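Local atomic coordinates of dicer Related Helicase (PDB entry 6M6S), a protein that binds double-stranded RNA through this RIG-I-like C-terminal domain and, as the full-length helicase, probably hydrolyses ATP. Residues Tyr10-Ser15 with Leu95-Glu100; Ser15-Glu20 with Ile67-Cys72; Phe37-Trp42 with Phe129-Asn134. All blocks are in the same frame, centred on the assembly; numbering follows the deposited sequence.

Contact 1: Tyr10-Ser15 with Leu95-Glu100. With ZN (zinc ion), chain F.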
loop_
_atom_site.group_PDB
_atom_site.type_symbol
_atom_site.label_atom_id
_atom_site.label_comp_id
_atom_site.label_asym_id
_atom_site.label_seq_id
_atom_site.Cartn_x
_atom_site.Cartn_y
_atom_site.Cartn_z
ATOM N N TYR B 10 -13.126 -3.428 -10.898
ATOM C CA TYR B 10 -12.739 -3.913 -9.608
ATOM C C TYR B 10 -13.814 -3.689 -8.600
ATOM O O TYR B 10 -14.550 -2.697 -8.672
ATOM C CB TYR B 10 -11.448 -3.181 -9.111
ATOM C CG TYR B 10 -10.213 -3.650 -9.841
ATOM C CD1 TYR B 10 -9.968 -3.264 -11.150
ATOM C CD2 TYR B 10 -9.302 -4.456 -9.213
ATOM C CE1 TYR B 10 -8.845 -3.684 -11.846
ATOM C CE2 TYR B 10 -8.174 -4.898 -9.908
ATOM C CZ TYR B 10 -7.944 -4.475 -11.193
ATOM O OH TYR B 10 -6.834 -4.884 -11.874
ATOM N N LYS B 11 -13.893 -4.590 -7.621
ATOM C CA LYS B 11 -14.727 -4.353 -6.459
ATOM C C LYS B 11 -13.921 -3.628 -5.398
ATOM O O LYS B 11 -12.747 -3.977 -5.156
ATOM C CB LYS B 11 -15.160 -5.692 -5.899
ATOM C CG LYS B 11 -16.232 -6.332 -6.746
ATOM C CD LYS B 11 -16.687 -7.636 -6.122
ATOM C CE LYS B 11 -17.352 -8.514 -7.190
ATOM N NZ LYS B 11 -17.571 -9.885 -6.642
ATOM N N LEU B 12 -14.479 -2.616 -4.745
ATOM C CA LEU B 12 -13.798 -1.954 -3.626
ATOM C C LEU B 12 -14.373 -2.489 -2.330
ATOM O O LEU B 12 -15.603 -2.323 -2.077
ATOM C CB LEU B 12 -14.043 -0.440 -3.663
ATOM C CG LEU B 12 -13.105 0.333 -4.613
ATOM C CD1 LEU B 12 -13.100 -0.177 -6.036
ATOM C CD2 LEU B 12 -13.401 1.860 -4.566
ATOM N N MET B 13 -13.544 -3.107 -1.478
ATOM C CA MET B 13 -14.036 -3.807 -0.282
ATOM C C MET B 13 -13.375 -3.253 0.950
ATOM O O MET B 13 -12.258 -2.757 0.860
ATOM C CB MET B 13 -13.640 -5.283 -0.284
ATOM C CG MET B 13 -13.467 -5.896 -1.634
ATOM S SD MET B 13 -15.089 -6.213 -2.268
ATOM C CE MET B 13 -15.645 -7.608 -1.305
ATOM N N CYS B 14 -14.044 -3.432 2.085
ATOM C CA CYS B 14 -13.472 -3.128 3.404
ATOM C C CYS B 14 -12.287 -4.064 3.644
ATOM O O CYS B 14 -12.437 -5.298 3.604
ATOM C CB CYS B 14 -14.530 -3.324 4.477
ATOM S SG CYS B 14 -13.882 -2.921 6.126
ATOM N N SER B 15 -11.119 -3.493 3.916
ATOM C CA SER B 15 -9.914 -4.314 4.131
ATOM C C SER B 15 -10.026 -5.118 5.418
ATOM O O SER B 15 -9.367 -6.138 5.587
ATOM C CB SER B 15 -8.646 -3.458 4.172
ATOM O OG SER B 15 -8.267 -2.925 2.903
ATOM N N LEU B 95 -9.197 0.178 2.078
ATOM C CA LEU B 95 -9.737 -0.597 0.936
ATOM C C LEU B 95 -8.840 -1.740 0.475
ATOM O O LEU B 95 -7.596 -1.650 0.487
ATOM C CB LEU B 95 -9.939 0.305 -0.259
ATOM C CG LEU B 95 -11.005 1.407 -0.060
ATOM C CD1 LEU B 95 -11.068 2.195 -1.342
ATOM C CD2 LEU B 95 -12.377 0.810 0.318
ATOM N N THR B 96 -9.503 -2.820 0.066
ATOM C CA THR B 96 -8.863 -3.850 -0.740
ATOM C C THR B 96 -9.575 -3.806 -2.078
ATOM O O THR B 96 -10.826 -3.782 -2.151
ATOM C CB THR B 96 -9.015 -5.211 -0.098
ATOM O OG1 THR B 96 -8.252 -5.214 1.132
ATOM C CG2 THR B 96 -8.358 -6.306 -0.949
ATOM N N PHE B 97 -8.818 -3.791 -3.184
ATOM C CA PHE B 97 -9.397 -3.834 -4.523
ATOM C C PHE B 97 -9.389 -5.269 -5.019
ATOM O O PHE B 97 -8.364 -5.950 -4.934
ATOM C CB PHE B 97 -8.588 -2.955 -5.458
ATOM C CG PHE B 97 -8.573 -1.515 -5.032
ATOM C CD1 PHE B 97 -9.547 -0.644 -5.462
ATOM C CD2 PHE B 97 -7.591 -1.054 -4.192
ATOM C CE1 PHE B 97 -9.514 0.679 -5.040
ATOM C CE2 PHE B 97 -7.562 0.261 -3.751
ATOM C CZ PHE B 97 -8.549 1.129 -4.228
ATOM N N VAL B 98 -10.554 -5.750 -5.490
ATOM C CA VAL B 98 -10.583 -7.160 -5.913
ATOM C C VAL B 98 -10.998 -7.236 -7.379
ATOM O O VAL B 98 -12.028 -6.634 -7.756
ATOM C CB VAL B 98 -11.583 -7.934 -5.065
ATOM C CG1 VAL B 98 -11.831 -9.334 -5.686
ATOM C CG2 VAL B 98 -11.142 -7.951 -3.584
ATOM N N GLN B 99 -10.251 -7.986 -8.187
ATOM C CA GLN B 99 -10.675 -8.293 -9.556
ATOM C C GLN B 99 -11.247 -9.694 -9.516
ATOM O O GLN B 99 -10.528 -10.676 -9.467
ATOM C CB GLN B 99 -9.501 -8.228 -10.540
ATOM C CG GLN B 99 -9.934 -7.689 -11.917
ATOM C CD GLN B 99 -11.035 -8.546 -12.564
ATOM O OE1 GLN B 99 -10.887 -9.762 -12.673
ATOM N NE2 GLN B 99 -12.141 -7.915 -12.971
ATOM N N GLU B 100 -12.577 -9.805 -9.551
ATOM C CA GLU B 100 -13.259 -11.102 -9.456
ATOM C C GLU B 100 -12.850 -12.156 -10.486
ATOM O O GLU B 100 -12.698 -13.335 -10.162
ATOM C CB GLU B 100 -14.789 -10.879 -9.534
ATOM C CG GLU B 100 -15.260 -10.223 -10.840
ATOM C CD GLU B 100 -15.404 -8.693 -10.755
ATOM O OE1 GLU B 100 -16.507 -8.195 -11.115
ATOM O OE2 GLU B 100 -14.421 -7.991 -10.359
HETATM ZN ZN ZN F . -15.826 -3.630 7.370
HETATM O O HOH W 1 -10.828 -7.202 2.323
#
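Leu12 and Phe97 form a non-hydrogen-bonded antiparallel pair, and their side chains run side by side, with Leu12 CD1 3.6 Å from Phe97 CD1. Leu12 CD2 also reaches Leu95 CD1 at 4.0 Å, and helix 111-117 packs on this buried face with Trp111 and Val114. Flanking it, the hydrogen-bonded pairs Lys11 with Val98 and Met13 with Thr96 exchange four backbone bonds; the one from Lys11 N to Val98 O is 2.8 Å long. Tyr10 CG lies anti to the carbonyl carbon (chi1 -74°), which brings CD2 within 4.1 Å of Phe97 CB and sets one ring face against Gln99 CG, 4.0 Å from the centroid in a CH-pi contact; Gln99 NE2 bonds to Ile9 O. Replacing Tyr10 with an alanine would probably leave Gln99 CG without its aromatic platform and open a gap beside Phe97 CB. The other face is partly exposed; there Met13 CG still meets Val98 CG2 at 3.7 Å, and Ser15 OG shares a 2.9 Å hydrogen bond with Thr96 OG1, though Met13 and Ser15 each have a second conformer. The strand pairing therefore rests on backbone bonds and apolar packing, with charge between Lys11 and Glu100 probably adding little.

Contact 2: Ser15-Glu20 with Ile67-Cys72. With ZN (zinc ion), chain F.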
loop_
_atom_site.group_PDB
_atom_site.type_symbol
_atom_site.label_atom_id
_atom_site.label_comp_id
_atom_site.label_asym_id
_atom_site.label_seq_id
_atom_site.Cartn_x
_atom_site.Cartn_y
_atom_site.Cartn_z
ATOM N N SER B 15 -11.119 -3.493 3.916
ATOM C CA SER B 15 -9.914 -4.314 4.131
ATOM C C SER B 15 -10.026 -5.118 5.418
ATOM O O SER B 15 -9.367 -6.138 5.587
ATOM C CB SER B 15 -8.646 -3.458 4.172
ATOM O OG SER B 15 -8.267 -2.925 2.903
ATOM N N ASN B 16 -10.832 -4.637 6.343
ATOM C CA ASN B 16 -11.061 -5.296 7.626
ATOM C C ASN B 16 -12.058 -6.469 7.637
ATOM O O ASN B 16 -11.785 -7.524 8.241
ATOM C CB ASN B 16 -11.436 -4.212 8.647
ATOM C CG ASN B 16 -11.241 -4.657 10.064
ATOM O OD1 ASN B 16 -10.110 -4.973 10.484
ATOM N ND2 ASN B 16 -12.335 -4.707 10.825
ATOM N N CYS B 17 -13.212 -6.327 6.977
ATOM C CA CYS B 17 -14.220 -7.388 6.972
ATOM C C CYS B 17 -14.634 -7.918 5.574
ATOM O O CYS B 17 -15.486 -8.793 5.518
ATOM C CB CYS B 17 -15.493 -6.956 7.712
ATOM S SG CYS B 17 -16.461 -5.690 6.803
ATOM N N SER B 18 -14.048 -7.390 4.490
ATOM C CA SER B 18 -14.379 -7.803 3.100
ATOM C C SER B 18 -15.755 -7.443 2.586
ATOM O O SER B 18 -16.175 -7.983 1.582
ATOM C CB SER B 18 -14.177 -9.317 2.873
ATOM O OG SER B 18 -12.848 -9.634 3.223
ATOM N N LYS B 19 -16.468 -6.554 3.257
ATOM C CA LYS B 19 -17.780 -6.170 2.731
ATOM C C LYS B 19 -17.581 -5.236 1.534
ATOM O O LYS B 19 -16.718 -4.343 1.572
ATOM C CB LYS B 19 -18.556 -5.466 3.827
ATOM C CG LYS B 19 -19.946 -5.027 3.427
ATOM C CD LYS B 19 -20.493 -4.114 4.479
ATOM C CE LYS B 19 -21.886 -3.718 4.125
ATOM N NZ LYS B 19 -22.621 -4.937 3.702
ATOM N N GLU B 20 -18.368 -5.429 0.471
ATOM C CA GLU B 20 -18.180 -4.627 -0.743
ATOM C C GLU B 20 -18.842 -3.260 -0.625
ATOM O O GLU B 20 -19.987 -3.184 -0.194
ATOM C CB GLU B 20 -18.712 -5.386 -1.975
ATOM C CG GLU B 20 -18.646 -4.525 -3.262
ATOM C CD GLU B 20 -19.167 -5.242 -4.518
ATOM O OE1 GLU B 20 -19.379 -6.484 -4.481
ATOM O OE2 GLU B 20 -19.351 -4.532 -5.539
ATOM N N ILE B 67 -17.155 8.482 7.861
ATOM C CA ILE B 67 -17.933 7.328 7.366
ATOM C C ILE B 67 -17.317 6.028 7.860
ATOM O O ILE B 67 -16.053 5.903 7.924
ATOM C CB ILE B 67 -18.057 7.287 5.852
ATOM C CG1 ILE B 67 -16.686 7.484 5.147
ATOM C CG2 ILE B 67 -19.140 8.358 5.409
ATOM C CD1 ILE B 67 -16.794 7.242 3.605
ATOM N N LYS B 68 -18.175 5.086 8.295
ATOM C CA LYS B 68 -17.676 3.808 8.845
ATOM C C LYS B 68 -18.281 2.685 8.069
ATOM O O LYS B 68 -19.390 2.804 7.569
ATOM C CB LYS B 68 -18.158 3.615 10.321
ATOM C CG LYS B 68 -18.080 4.848 11.195
ATOM C CD LYS B 68 -16.647 5.247 11.437
ATOM C CE LYS B 68 -16.567 6.474 12.392
ATOM N NZ LYS B 68 -15.135 6.894 12.815
ATOM N N CYS B 69 -17.554 1.566 7.965
ATOM C CA CYS B 69 -18.066 0.364 7.326
ATOM C C CYS B 69 -19.373 -0.011 8.010
ATOM O O CYS B 69 -19.423 -0.080 9.232
ATOM C CB CYS B 69 -17.041 -0.789 7.444
ATOM S SG CYS B 69 -17.691 -2.349 6.833
ATOM N N PHE B 70 -20.449 -0.222 7.245
ATOM C CA PHE B 70 -21.741 -0.618 7.845
ATOM C C PHE B 70 -21.624 -1.893 8.675
ATOM O O PHE B 70 -22.278 -2.020 9.723
ATOM C CB PHE B 70 -22.848 -0.820 6.779
ATOM C CG PHE B 70 -24.243 -1.042 7.370
ATOM C CD1 PHE B 70 -25.021 0.039 7.792
ATOM C CD2 PHE B 70 -24.769 -2.326 7.491
ATOM C CE1 PHE B 70 -26.292 -0.153 8.337
ATOM C CE2 PHE B 70 -26.061 -2.536 8.037
ATOM C CZ PHE B 70 -26.811 -1.443 8.466
ATOM N N HIS B 71 -20.781 -2.815 8.234
ATOM C CA HIS B 71 -20.699 -4.123 8.846
ATOM C C HIS B 71 -19.829 -4.160 10.099
ATOM O O HIS B 71 -20.261 -4.656 11.158
ATOM C CB HIS B 71 -20.126 -5.150 7.846
ATOM C CG HIS B 71 -20.240 -6.557 8.335
ATOM N ND1 HIS B 71 -19.144 -7.351 8.601
ATOM C CD2 HIS B 71 -21.329 -7.301 8.649
ATOM C CE1 HIS B 71 -19.552 -8.528 9.049
ATOM N NE2 HIS B 71 -20.873 -8.522 9.080
ATOM N N CYS B 72 -18.602 -3.674 9.965
ATOM C CA CYS B 72 -17.611 -3.801 11.029
ATOM C C CYS B 72 -17.308 -2.478 11.742
ATOM O O CYS B 72 -16.672 -2.483 12.815
ATOM C CB CYS B 72 -16.318 -4.444 10.531
ATOM S SG CYS B 72 -15.249 -3.362 9.579
HETATM ZN ZN ZN F . -15.826 -3.630 7.370
#
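Cys17 meets Cys69, His71 and Cys72 around a zinc ion, and its side chain can be followed outward atom by atom. CB lies 3.9 Å from Cys72 CB and, at the edge of the imidazole and in its plane, 3.8 Å from His71 ND1. From there SG turns between the backbone N and the carbonyl carbon (chi1 71°), which brings it to the zinc at 2.2 Å. The same sulfur takes a weak hydrogen bond from His71 ND1 and another weak one from the backbone N of Lys19. Cys69 SG and Cys72 SG each bind the metal at 2.3 Å, and Cys14, on the strand leading into the loop, supplies the fourth sulfur. Asn16 adds a second-shell grip: its ND2 points in the amide plane at Cys72 SG, 3.4 Å away, with a nearly straight N-H...S angle of 169°. Cys69 SG accepts an equally straight hydrogen bond from the backbone N of Cys72. Such N-H donors would be expected to temper the negative charge on the thiolates. Lys19 CD rests against His71 CB at 3.5 Å and its CE against Phe70 CB, which leaves this aliphatic chain close to Cys69 SG. Two CxxC pairs, Cys14 with Cys17 and Cys69 with Cys72, thus pin a loop to a strand end in the four-cysteine zinc site of a RIG-I-like C-terminal domain.

Contact 3: Phe37-Trp42 with Phe129-Asn134; sequences FDPSVW and FRIMLN
Phe37 drives its ring edge into the face of Phe129, a T-shaped pair with centroids 5.2 Å apart and planes at 85°. Phe37 CE2 stands over the centre of the Phe129 ring, almost equally distant from all six of its carbons.

The sulfur and aliphatic contacts gather on Met132, whose chain bends at chi2 (-63°) and chi3 (-74°), which lays SD and CE along Pro39 and Trp42. Its CG lies 4.0 Å from Phe37 CD2, SD comes within 3.3 Å of Pro39 N, and CE ends 3.8 Å from Trp42 NE1. Alongside, Ile131 CG1 packs on Pro39 CG at 3.6 Å, where Ile131 is exposed.

Polar links are few. A water accepts a hydrogen bond from Trp42 NE1 at 3.0 Å and donates one to Met132 O at 2.8 Å, bridging the indole and the backbone of Met132. Within the loop, Asp38 OD1 accepts from Ser40 N in an Asx turn, which helps shape the chain around Pro39.

Rings, a thioether and a proline thus join the loop after strand 33-36 to helix 126-132, and the single bridging water gives the indole N-H a polar partner within this largely apolar seam.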
loop_
_atom_site.group_PDB
_atom_site.type_symbol
_atom_site.label_atom_id
_atom_site.label_comp_id
_atom_site.label_asym_id
_atom_site.label_seq_id
_atom_site.Cartn_x
_atom_site.Cartn_y
_atom_site.Cartn_z
ATOM N N PHE B 37 -19.462 8.060 -6.632
ATOM C CA PHE B 37 -20.719 8.554 -7.253
ATOM C C PHE B 37 -21.700 7.428 -7.554
ATOM O O PHE B 37 -22.414 7.488 -8.535
ATOM C CB PHE B 37 -20.404 9.327 -8.561
ATOM C CG PHE B 37 -19.679 10.651 -8.323
ATOM C CD1 PHE B 37 -18.309 10.692 -8.075
ATOM C CD2 PHE B 37 -20.389 11.873 -8.412
ATOM C CE1 PHE B 37 -17.640 11.926 -7.867
ATOM C CE2 PHE B 37 -19.717 13.107 -8.185
ATOM C CZ PHE B 37 -18.322 13.114 -7.925
ATOM N N ASP B 38 -21.775 6.428 -6.678
ATOM C CA ASP B 38 -22.811 5.381 -6.748
ATOM C C ASP B 38 -23.835 5.737 -5.650
ATOM O O ASP B 38 -23.478 5.690 -4.460
ATOM C CB ASP B 38 -22.186 4.003 -6.450
ATOM C CG ASP B 38 -23.187 2.884 -6.368
ATOM O OD1 ASP B 38 -24.408 3.124 -6.516
ATOM O OD2 ASP B 38 -22.777 1.730 -6.112
ATOM N N PRO B 39 -25.071 6.095 -6.029
ATOM C CA PRO B 39 -26.032 6.500 -4.983
ATOM C C PRO B 39 -26.349 5.360 -4.025
ATOM O O PRO B 39 -26.742 5.610 -2.859
ATOM C CB PRO B 39 -27.271 6.935 -5.777
ATOM C CG PRO B 39 -27.114 6.302 -7.092
ATOM C CD PRO B 39 -25.620 6.222 -7.381
ATOM N N SER B 40 -26.078 4.117 -4.435
ATOM C CA SER B 40 -26.325 2.981 -3.515
ATOM C C SER B 40 -25.335 2.840 -2.408
ATOM O O SER B 40 -25.582 2.069 -1.480
ATOM C CB SER B 40 -26.305 1.651 -4.298
ATOM O OG SER B 40 -27.319 1.693 -5.265
ATOM N N VAL B 41 -24.184 3.512 -2.511
ATOM C CA VAL B 41 -23.088 3.246 -1.588
ATOM C C VAL B 41 -23.493 3.595 -0.150
ATOM O O VAL B 41 -22.984 3.010 0.802
ATOM C CB VAL B 41 -21.817 4.001 -2.001
ATOM C CG1 VAL B 41 -21.937 5.449 -1.674
ATOM C CG2 VAL B 41 -20.602 3.386 -1.288
ATOM N N TRP B 42 -24.475 4.517 0.012
ATOM C CA TRP B 42 -24.736 4.968 1.357
ATOM C C TRP B 42 -25.334 3.838 2.236
ATOM O O TRP B 42 -25.210 3.888 3.492
ATOM C CB TRP B 42 -25.704 6.157 1.326
ATOM C CG TRP B 42 -25.145 7.461 0.733
ATOM C CD1 TRP B 42 -25.532 8.069 -0.428
ATOM C CD2 TRP B 42 -24.169 8.330 1.336
ATOM N NE1 TRP B 42 -24.875 9.248 -0.600
ATOM C CE2 TRP B 42 -24.048 9.458 0.468
ATOM C CE3 TRP B 42 -23.405 8.272 2.527
ATOM C CZ2 TRP B 42 -23.168 10.499 0.724
ATOM C CZ3 TRP B 42 -22.537 9.311 2.811
ATOM C CH2 TRP B 42 -22.468 10.441 1.916
ATOM N N PHE B 129 -22.850 14.293 -10.797
ATOM C CA PHE B 129 -23.451 14.820 -9.560
ATOM C C PHE B 129 -24.943 14.586 -9.542
ATOM O O PHE B 129 -25.548 14.416 -8.474
ATOM C CB PHE B 129 -23.162 16.317 -9.412
ATOM C CG PHE B 129 -21.756 16.612 -9.018
ATOM C CD1 PHE B 129 -20.779 16.700 -9.974
ATOM C CD2 PHE B 129 -21.387 16.750 -7.681
ATOM C CE1 PHE B 129 -19.432 16.932 -9.601
ATOM C CE2 PHE B 129 -20.069 17.000 -7.330
ATOM C CZ PHE B 129 -19.084 17.060 -8.285
ATOM N N ARG B 130 -25.547 14.536 -10.713
ATOM C CA ARG B 130 -26.993 14.454 -10.754
ATOM C C ARG B 130 -27.556 13.193 -10.131
ATOM O O ARG B 130 -28.546 13.265 -9.437
ATOM C CB ARG B 130 -27.480 14.590 -12.172
ATOM C CG ARG B 130 -27.116 15.910 -12.778
ATOM C CD ARG B 130 -27.612 15.943 -14.206
ATOM N NE ARG B 130 -29.068 15.794 -14.281
ATOM C CZ ARG B 130 -29.915 16.812 -14.273
ATOM N NH1 ARG B 130 -29.470 18.060 -14.197
ATOM N NH2 ARG B 130 -31.205 16.587 -14.341
ATOM N N ILE B 131 -26.911 12.037 -10.350
ATOM C CA ILE B 131 -27.448 10.819 -9.739
ATOM C C ILE B 131 -27.270 10.825 -8.207
ATOM O O ILE B 131 -27.971 10.089 -7.474
ATOM C CB ILE B 131 -26.860 9.526 -10.381
ATOM C CG1 ILE B 131 -27.705 8.293 -10.019
ATOM C CG2 ILE B 131 -25.382 9.343 -10.034
ATOM C CD1 ILE B 131 -28.673 7.857 -11.101
ATOM N N MET B 132 -26.343 11.651 -7.691
ATOM C CA MET B 132 -26.110 11.653 -6.256
ATOM C C MET B 132 -26.993 12.660 -5.498
ATOM O O MET B 132 -27.055 12.622 -4.261
ATOM C CB MET B 132 -24.627 11.930 -5.946
ATOM C CG MET B 132 -23.722 10.798 -6.421
ATOM S SD MET B 132 -24.015 9.237 -5.627
ATOM C CE MET B 132 -23.331 9.497 -4.041
ATOM N N LEU B 133 -27.609 13.554 -6.253
ATOM C CA LEU B 133 -28.311 14.715 -5.698
ATOM C C LEU B 133 -29.238 14.357 -4.527
ATOM O O LEU B 133 -29.085 14.830 -3.399
ATOM C CB LEU B 133 -29.149 15.315 -6.787
ATOM C CG LEU B 133 -28.810 16.698 -7.321
ATOM C CD1 LEU B 133 -27.352 17.048 -7.085
ATOM C CD2 LEU B 133 -29.218 16.764 -8.828
ATOM N N ASN B 134 -30.143 13.443 -4.789
ATOM C CA ASN B 134 -31.098 13.127 -3.749
ATOM C C ASN B 134 -30.955 11.711 -3.235
ATOM O O ASN B 134 -31.939 11.105 -2.795
ATOM C CB ASN B 134 -32.507 13.357 -4.273
ATOM C CG ASN B 134 -32.727 14.778 -4.765
ATOM O OD1 ASN B 134 -33.124 14.995 -5.905
ATOM N ND2 ASN B 134 -32.439 15.753 -3.916
HETATM O O HOH W 2 -25.481 11.793 -2.074
#

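Contacts 1 and 2 share Ser15 and serve one unit: strand 11-14 pairs with 95-99 in contact 1, then hands its chain to the zinc loop of contact 2, with Cys14 completing the metal site. A probable hydrogen bond from Cys14 N to Lys19 O also ties them together. Contact 1 is partly buried, one face inward and one toward solvent, and relies on backbone pairing; contact 2 lies at the surface and relies on metal bonds. Contact 3, also partly buried, sits nearer the middle of the chain, its centre about 20 Å from that of contact 1. Having neither strand pairing nor metal, it depends on side-chain packing between a loop and a helix.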